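Local coordinates for putative phosphatase (Bacteroides thetaiotaomicron, PDB 3KYA), which is of unknown function but is probably a phosphatase, binds zinc and joins an IPT/TIG domain to a beta-propeller, at residues Y224-N229 with D236-Q241; I188-F193 with N250-H255; F12-P17 with G87-T92. All coordinates share one frame; numbering follows the deposited sequence.

Contact 1 of 3, residues Y224-N229 with D236-Q241. With EDO (1,2-ethanediol), chain N; EDO (1,2-ethanediol), chain M.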
# COMPACT_ATOMS: atom_id res chain seq x y z
N TYR A 224 29.49 -24.86 15.46
CA TYR A 224 29.45 -25.91 16.47
C TYR A 224 28.05 -26.47 16.58
O TYR A 224 27.06 -25.82 16.19
CB TYR A 224 29.89 -25.35 17.84
CG TYR A 224 31.35 -24.99 17.95
CD1 TYR A 224 31.82 -23.76 17.49
CD2 TYR A 224 32.27 -25.87 18.50
CE1 TYR A 224 33.17 -23.42 17.59
CE2 TYR A 224 33.63 -25.54 18.59
CZ TYR A 224 34.06 -24.31 18.14
OH TYR A 224 35.40 -23.97 18.22
N ILE A 225 27.96 -27.68 17.14
CA ILE A 225 26.69 -28.36 17.37
C ILE A 225 26.62 -28.77 18.84
O ILE A 225 27.56 -29.39 19.37
CB ILE A 225 26.50 -29.53 16.38
CG1 ILE A 225 25.04 -29.98 16.35
CG2 ILE A 225 27.47 -30.72 16.68
CD1 ILE A 225 24.68 -30.88 15.17
N ILE A 226 25.51 -28.42 19.50
CA ILE A 226 25.31 -28.66 20.94
C ILE A 226 24.11 -29.58 21.17
O ILE A 226 23.00 -29.25 20.77
CB ILE A 226 25.07 -27.35 21.71
CG1 ILE A 226 26.19 -26.35 21.44
CG2 ILE A 226 24.92 -27.62 23.22
CD1 ILE A 226 26.00 -24.99 22.08
N LYS A 227 24.33 -30.71 21.82
CA LYS A 227 23.28 -31.71 22.01
C LYS A 227 22.44 -31.48 23.26
O LYS A 227 22.96 -31.25 24.36
CB LYS A 227 23.91 -33.10 22.08
CG LYS A 227 22.91 -34.25 22.04
CD LYS A 227 23.63 -35.59 22.06
CE LYS A 227 22.67 -36.73 21.84
NZ LYS A 227 23.39 -38.02 21.96
N ARG A 228 21.13 -31.56 23.07
CA ARG A 228 20.17 -31.40 24.15
C ARG A 228 20.41 -32.47 25.22
O ARG A 228 20.67 -33.65 24.90
CB ARG A 228 18.75 -31.49 23.58
CG ARG A 228 17.62 -31.06 24.53
CD ARG A 228 16.24 -31.23 23.87
NE ARG A 228 15.97 -30.34 22.73
CZ ARG A 228 15.39 -29.14 22.80
NH1 ARG A 228 15.04 -28.60 23.97
NH2 ARG A 228 15.19 -28.44 21.69
N ASN A 229 20.35 -32.06 26.48
CA ASN A 229 20.52 -32.97 27.61
C ASN A 229 19.30 -33.88 27.74
O ASN A 229 18.23 -33.61 27.18
CB ASN A 229 20.71 -32.19 28.91
CG ASN A 229 22.01 -31.39 28.95
OD1 ASN A 229 23.07 -31.88 28.54
ND2 ASN A 229 21.93 -30.17 29.45
N ASP A 236 25.75 -26.24 30.29
CA ASP A 236 27.16 -26.62 30.33
C ASP A 236 27.39 -28.14 30.48
O ASP A 236 28.52 -28.60 30.38
CB ASP A 236 27.92 -25.79 31.38
CG ASP A 236 28.05 -24.31 30.99
OD1 ASP A 236 28.07 -23.98 29.78
OD2 ASP A 236 28.12 -23.45 31.89
N ARG A 237 26.33 -28.91 30.66
CA ARG A 237 26.45 -30.37 30.69
C ARG A 237 26.34 -30.93 29.27
O ARG A 237 26.68 -32.09 29.04
CB ARG A 237 25.35 -31.00 31.53
CG ARG A 237 25.39 -30.66 33.01
CD ARG A 237 24.14 -31.16 33.68
NE ARG A 237 22.97 -30.45 33.18
CZ ARG A 237 21.71 -30.79 33.42
NH1 ARG A 237 21.42 -31.84 34.16
NH2 ARG A 237 20.72 -30.06 32.91
N SER A 238 25.85 -30.11 28.35
CA SER A 238 25.62 -30.53 26.97
C SER A 238 26.90 -30.82 26.19
O SER A 238 27.87 -30.06 26.28
CB SER A 238 24.83 -29.46 26.19
OG SER A 238 23.52 -29.33 26.71
N ASP A 239 26.88 -31.92 25.44
CA ASP A 239 27.97 -32.28 24.57
C ASP A 239 28.07 -31.22 23.46
O ASP A 239 27.05 -30.82 22.90
CB ASP A 239 27.72 -33.64 23.93
CG ASP A 239 28.88 -34.09 23.02
OD1 ASP A 239 29.96 -34.41 23.55
OD2 ASP A 239 28.69 -34.11 21.77
N ILE A 240 29.28 -30.74 23.17
CA ILE A 240 29.50 -29.74 22.12
C ILE A 240 30.62 -30.23 21.18
O ILE A 240 31.67 -30.68 21.65
CB ILE A 240 29.81 -28.34 22.71
CG1 ILE A 240 30.13 -27.33 21.60
CG2 ILE A 240 30.96 -28.38 23.71
CD1 ILE A 240 30.16 -25.89 22.08
N GLN A 241 30.37 -30.17 19.87
CA GLN A 241 31.33 -30.62 18.87
C GLN A 241 31.48 -29.60 17.74
O GLN A 241 30.52 -28.92 17.37
CB GLN A 241 30.90 -31.97 18.27
CG GLN A 241 30.70 -33.10 19.29
CD GLN A 241 31.99 -33.51 19.99
OE1 GLN A 241 33.08 -33.29 19.47
NE2 GLN A 241 31.86 -34.11 21.16
C1 EDO N . 16.33 -37.24 24.07
O1 EDO N . 15.24 -36.72 24.83
C2 EDO N . 17.46 -36.23 24.04
O2 EDO N . 17.01 -34.94 24.48
C1 EDO M . 27.75 -25.46 26.16
O1 EDO M . 27.94 -24.33 27.03
C2 EDO M . 28.58 -26.67 26.59
O2 EDO M . 29.95 -26.24 26.77
O HOH W 1 27.01 -32.43 19.97
O HOH W 2 24.37 -33.50 25.68
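Ile225 and Gln241 form an antiparallel hydrogen-bonded pair, with Ile225 N to Gln241 O at 2.9 Å and Gln241 N to Ile225 O at 3.0 Å, and Ile226 and Ile240 form the non-hydrogen-bonded pair next to it. Lys227 N adds a nearly straight bond to Asp239 O (168°). This is the hairpin between strands 220-227 and 240-246, the last two strands of a propeller blade. The side chains of Ile226 and Ile240 lie alongside each other and point the same way, Ile226 CG1 meeting Ile240 CD1 at 4.0 Å. Tyr224 flanks them, its CD2 resting obliquely on Ile240 CG1. With Ile226 CG1 beside the backbone N (chi1 -54°), CG2 is turned onto Ser238 CB, a tight 3.5 Å contact. On the face that carries Ile225 and Gln241, Gln241 bends back at chi2 (-65°), and its NE2 donates to Asp239 OD1 on the syn side at 3.1 Å. Near the loop, the Asn229 amide carbon sits over one face of the Arg237 guanidinium. Asp235 gathers this corner: it takes a bond from Asn229 ND2, a salt bridge from Arg237 NH2, and gives its backbone N to Ser238 OG. Ser238 OG also lies 3.1 Å from Lys227 O, where its one proton can make at most a weak bond. Past the last direct ladder bond, a water donates to Lys227 O at 3.0 Å and accepts from Asp239 N at 3.0 Å. This water thus gives both backbone groups a partner where the direct bond is missing.

Contact 2 of 3, residues I188-F193 with N250-H255. With EDO (1,2-ethanediol), chain B.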
# COMPACT_ATOMS: atom_id res chain seq x y z
N ILE A 188 29.72 -14.57 18.82
CA ILE A 188 28.70 -15.57 18.52
C ILE A 188 27.69 -14.91 17.57
O ILE A 188 27.17 -13.84 17.86
CB ILE A 188 28.02 -16.11 19.81
CG1 ILE A 188 29.06 -16.40 20.90
CG2 ILE A 188 27.14 -17.34 19.50
CD1 ILE A 188 30.18 -17.40 20.52
N ARG A 189 27.42 -15.55 16.43
CA ARG A 189 26.64 -14.93 15.36
C ARG A 189 25.21 -15.45 15.10
O ARG A 189 24.37 -14.68 14.63
CB ARG A 189 27.44 -15.05 14.05
CG ARG A 189 28.83 -14.37 14.07
CD ARG A 189 28.77 -12.86 14.37
NE ARG A 189 27.81 -12.15 13.53
CZ ARG A 189 28.08 -11.33 12.50
NH1 ARG A 189 29.33 -11.06 12.13
NH2 ARG A 189 27.08 -10.74 11.85
N SER A 190 24.93 -16.72 15.38
CA SER A 190 23.59 -17.24 15.11
C SER A 190 23.30 -18.55 15.81
O SER A 190 24.21 -19.30 16.17
CB SER A 190 23.35 -17.45 13.60
OG SER A 190 24.15 -18.49 13.06
N ILE A 191 22.01 -18.78 15.97
CA ILE A 191 21.47 -19.99 16.57
C ILE A 191 20.44 -20.59 15.62
O ILE A 191 19.54 -19.88 15.14
CB ILE A 191 20.80 -19.70 17.93
CG1 ILE A 191 21.84 -19.34 18.99
CG2 ILE A 191 20.00 -20.93 18.39
CD1 ILE A 191 21.22 -18.83 20.33
N ALA A 192 20.59 -21.88 15.34
CA ALA A 192 19.64 -22.65 14.55
C ALA A 192 19.46 -24.02 15.21
O ALA A 192 20.16 -24.34 16.19
CB ALA A 192 20.10 -22.79 13.08
N PHE A 193 18.50 -24.79 14.72
CA PHE A 193 18.21 -26.13 15.24
C PHE A 193 18.02 -27.12 14.09
O PHE A 193 17.46 -26.75 13.05
CB PHE A 193 16.95 -26.12 16.12
CG PHE A 193 17.08 -25.28 17.37
CD1 PHE A 193 16.76 -23.94 17.35
CD2 PHE A 193 17.49 -25.84 18.57
CE1 PHE A 193 16.88 -23.16 18.50
CE2 PHE A 193 17.62 -25.06 19.73
CZ PHE A 193 17.31 -23.71 19.68
N ASN A 250 29.49 -15.68 9.45
CA ASN A 250 28.56 -14.68 9.99
C ASN A 250 27.19 -15.29 10.33
O ASN A 250 26.31 -14.59 10.80
CB ASN A 250 28.35 -13.53 9.01
CG ASN A 250 29.66 -12.98 8.42
OD1 ASN A 250 29.77 -12.83 7.20
ND2 ASN A 250 30.66 -12.74 9.28
N GLY A 251 27.00 -16.58 10.06
CA GLY A 251 25.73 -17.23 10.35
C GLY A 251 25.58 -18.59 9.68
O GLY A 251 26.27 -18.88 8.69
N ALA A 252 24.69 -19.40 10.25
CA ALA A 252 24.37 -20.73 9.73
C ALA A 252 22.86 -20.95 9.84
O ALA A 252 22.26 -20.64 10.87
CB ALA A 252 25.14 -21.81 10.48
N THR A 253 22.25 -21.48 8.78
CA THR A 253 20.79 -21.65 8.70
C THR A 253 20.41 -23.03 8.18
O THR A 253 21.08 -23.56 7.28
CB THR A 253 20.19 -20.59 7.75
OG1 THR A 253 20.70 -19.29 8.08
CG2 THR A 253 18.65 -20.58 7.84
N ILE A 254 19.33 -23.59 8.72
CA ILE A 254 18.80 -24.90 8.34
C ILE A 254 17.65 -24.78 7.35
O ILE A 254 16.75 -23.93 7.54
CB ILE A 254 18.33 -25.69 9.61
CG1 ILE A 254 19.53 -26.13 10.44
CG2 ILE A 254 17.51 -26.91 9.24
CD1 ILE A 254 20.39 -27.24 9.79
N HIS A 255 17.67 -25.60 6.30
CA HIS A 255 16.57 -25.60 5.32
C HIS A 255 15.34 -26.20 6.01
O HIS A 255 15.41 -27.32 6.51
CB HIS A 255 16.92 -26.40 4.07
CG HIS A 255 15.96 -26.16 2.94
ND1 HIS A 255 14.82 -26.90 2.77
CD2 HIS A 255 15.97 -25.24 1.95
CE1 HIS A 255 14.16 -26.46 1.71
NE2 HIS A 255 14.84 -25.44 1.19
C1 EDO B . 33.19 -9.74 9.81
O1 EDO B . 32.61 -9.92 11.11
C2 EDO B . 34.29 -10.76 9.57
O2 EDO B . 33.74 -12.05 9.27
O HOH W 3 23.44 -21.06 13.53
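Ser190 holds its OG between its own backbone N and carbonyl carbon (chi1 68°), and there it meets Ala252 N; Arg189 folds at chi2 (-59°) and again at chi3, which lays its guanidinium beside Asn250. Arg189 and Ser190 form a classic beta bulge opposite Ala210, consistent with both starting out toward the 250-255 segment. The strands 188-193 and 252-254 run in nearly the same direction. They are the first strands of two consecutive propeller blades. No direct backbone bond joins them. Instead Ala252 N donates to Ser190 OG at 3.0 Å, and Gly251 CA packs against the same oxygen at 3.4 Å. A water sits 2.7 Å from Ser190 OG and donates to Ala252 O at 2.9 Å. Arg189 CB rests on Asn250 O at 3.5 Å. Asn250 CB lies over one face of the guanidinium, toward its rim, and the amide and guanidinium planes are 39° apart. The charge of Arg189 is met outside the two segments: NH1 makes salt bridges to Asp212 and Glu312. Asn250 ND2 donates to a bound ethanediol, probably from the crystallisation liquor. Toward the other end, Ala192 CB touches Ile254 CG1 at 4.3 Å. Ile254 CG1 also packs on Phe193 O at 3.4 Å. Replacing Arg189 by an alanine would probably leave Asp212 and Glu312 without this positive mate and uncover the flank of Asn250. Between these two segments the polar link is thus one serine hydroxyl and a water, while Arg189 packs on Asn250 and spends its charge on Asp212 and Glu312, with Ala192 and Ile254 packing at the far end; the buried Ala252 N and Ala252 O each gain a polar partner without forming a continuous sheet.

Contact 3 of 3, residues F12-P17 with G87-T92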
# COMPACT_ATOMS: atom_id res chain seq x y z
N PHE A 12 -24.57 27.36 23.94
CA PHE A 12 -24.75 26.41 25.04
C PHE A 12 -25.69 26.99 26.09
O PHE A 12 -25.56 28.14 26.47
CB PHE A 12 -23.40 26.07 25.68
CG PHE A 12 -23.49 25.26 26.95
CD1 PHE A 12 -24.11 24.02 26.96
CD2 PHE A 12 -22.90 25.72 28.12
CE1 PHE A 12 -24.18 23.26 28.12
CE2 PHE A 12 -22.97 24.98 29.29
CZ PHE A 12 -23.60 23.74 29.29
N ASP A 13 -26.66 26.17 26.53
CA ASP A 13 -27.62 26.57 27.56
C ASP A 13 -27.42 25.65 28.77
O ASP A 13 -27.86 24.49 28.74
CB ASP A 13 -29.05 26.49 27.02
CG ASP A 13 -30.09 27.08 27.98
OD1 ASP A 13 -29.81 27.18 29.19
OD2 ASP A 13 -31.19 27.44 27.51
N PRO A 14 -26.74 26.14 29.83
CA PRO A 14 -26.44 25.30 31.00
C PRO A 14 -27.65 24.83 31.82
O PRO A 14 -27.47 24.01 32.72
CB PRO A 14 -25.52 26.19 31.85
CG PRO A 14 -25.80 27.56 31.42
CD PRO A 14 -26.17 27.49 29.97
N SER A 15 -28.84 25.36 31.55
CA SER A 15 -30.06 24.92 32.24
C SER A 15 -30.73 23.75 31.52
O SER A 15 -31.72 23.21 32.00
CB SER A 15 -31.06 26.07 32.37
OG SER A 15 -31.48 26.53 31.10
N LYS A 16 -30.18 23.36 30.36
CA LYS A 16 -30.71 22.26 29.56
C LYS A 16 -29.72 21.11 29.49
O LYS A 16 -28.50 21.33 29.53
CB LYS A 16 -31.01 22.73 28.14
CG LYS A 16 -32.12 23.78 28.01
CD LYS A 16 -33.47 23.22 28.47
CE LYS A 16 -34.64 24.09 28.03
NZ LYS A 16 -34.62 25.45 28.63
N PRO A 17 -30.23 19.87 29.36
CA PRO A 17 -29.31 18.74 29.26
C PRO A 17 -28.47 18.79 27.99
O PRO A 17 -28.78 19.53 27.06
CB PRO A 17 -30.25 17.53 29.23
CG PRO A 17 -31.57 18.05 28.81
CD PRO A 17 -31.64 19.45 29.33
N GLY A 87 -17.27 24.51 35.95
CA GLY A 87 -17.74 24.82 37.29
C GLY A 87 -19.24 24.60 37.45
O GLY A 87 -19.76 23.56 37.05
N GLU A 88 -19.93 25.59 38.02
CA GLU A 88 -21.37 25.48 38.27
C GLU A 88 -22.19 25.24 36.98
O GLU A 88 -23.26 24.65 37.04
CB GLU A 88 -21.91 26.71 39.03
CG GLU A 88 -21.82 28.05 38.28
CD GLU A 88 -22.42 29.23 39.04
OE1 GLU A 88 -22.99 29.03 40.14
OE2 GLU A 88 -22.31 30.38 38.54
N ASN A 89 -21.67 25.71 35.84
CA ASN A 89 -22.35 25.55 34.55
C ASN A 89 -21.99 24.28 33.76
O ASN A 89 -22.44 24.12 32.63
CB ASN A 89 -22.05 26.77 33.67
CG ASN A 89 -22.59 28.05 34.25
OD1 ASN A 89 -23.40 28.03 35.17
ND2 ASN A 89 -22.16 29.18 33.71
N ALA A 90 -21.20 23.38 34.35
CA ALA A 90 -20.77 22.17 33.64
C ALA A 90 -21.91 21.15 33.58
O ALA A 90 -22.57 20.91 34.60
CB ALA A 90 -19.54 21.57 34.29
N VAL A 91 -22.16 20.60 32.39
CA VAL A 91 -23.20 19.60 32.17
C VAL A 91 -22.55 18.42 31.44
O VAL A 91 -21.82 18.62 30.47
CB VAL A 91 -24.41 20.18 31.37
CG1 VAL A 91 -25.50 19.12 31.16
CG2 VAL A 91 -24.99 21.38 32.09
N THR A 92 -22.79 17.21 31.95
CA THR A 92 -22.19 15.99 31.40
C THR A 92 -23.24 14.97 30.96
O THR A 92 -24.28 14.85 31.57
CB THR A 92 -21.29 15.29 32.44
OG1 THR A 92 -20.24 16.19 32.84
CG2 THR A 92 -20.65 14.03 31.88
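Asn89 O points at the edge of the Phe12 ring, lying in the ring plane, 3.5 Å from CE2 and 3.6 Å from CZ. A carbonyl oxygen set against aromatic edge carbons in this way meets their slightly positive hydrogens. The contact belongs to the IPT/TIG domain, an immunoglobulin-like (E-set) fold. Residues 12-17 are the loop that leads into its strand 19-28, and residues 87-92 run into edge strand 91-94 and include its first two residues. The two segments make no hydrogen bond with each other, and the rest is van der Waals packing at the surface, partly of methyls against carbonyl oxygens. Phe12 swings CG anti to the backbone N (chi1 172°), which sends the ring toward Val91. Phe12 CZ and Val91 CG2 come to 3.9 Å, and the two side chains cross obliquely. The same methyl touches Pro14 O at 3.7 Å. Val91 turns CG1 the other way, past Lys16 O and toward Pro17. Pro14 CB adds a contact with Asn89 CB at 4.0 Å. Pro14 N sits over the centre of the Phe12 ring within the same segment. One face of that ring thus lies against the proline while its edge reaches across to the 87-92 segment. Strand 80-84 joins in through Val84, which touches Phe12 and pairs with Val91 through backbone bonds. Asn40 holds the loop from outside the contact, OD1 taking Asp13 N and ND2 reaching Pro17 O. The loop itself is shaped by a type I turn from Asp13 to Lys16 and by an Asx turn on Asp13. Asp13 OD1 accepts from Ser15 N at 3.1 Å and from Ser15 OG at 2.6 Å, both from the same face of the carboxylate.

Overall arrangement
From the N terminus, contact 3 comes first. It closes residues 12 to 92 into one loop that spans most of the IPT/TIG domain, setting the entry loop against edge strand 91-94. The chain then enters the propeller. Contact 2 closes a second loop, from 188 to 255, which holds a whole four-stranded blade and ends on the first strand of the next. Contact 1 is the hairpin inside that loop and joins the last two strands of the blade. Contacts 1 and 2 thus nest, with centres about 15 Å apart, and share one sheet. Contact 3 stands in series, its centre about 67 Å from that of contact 2, across the chain's centre. None cross.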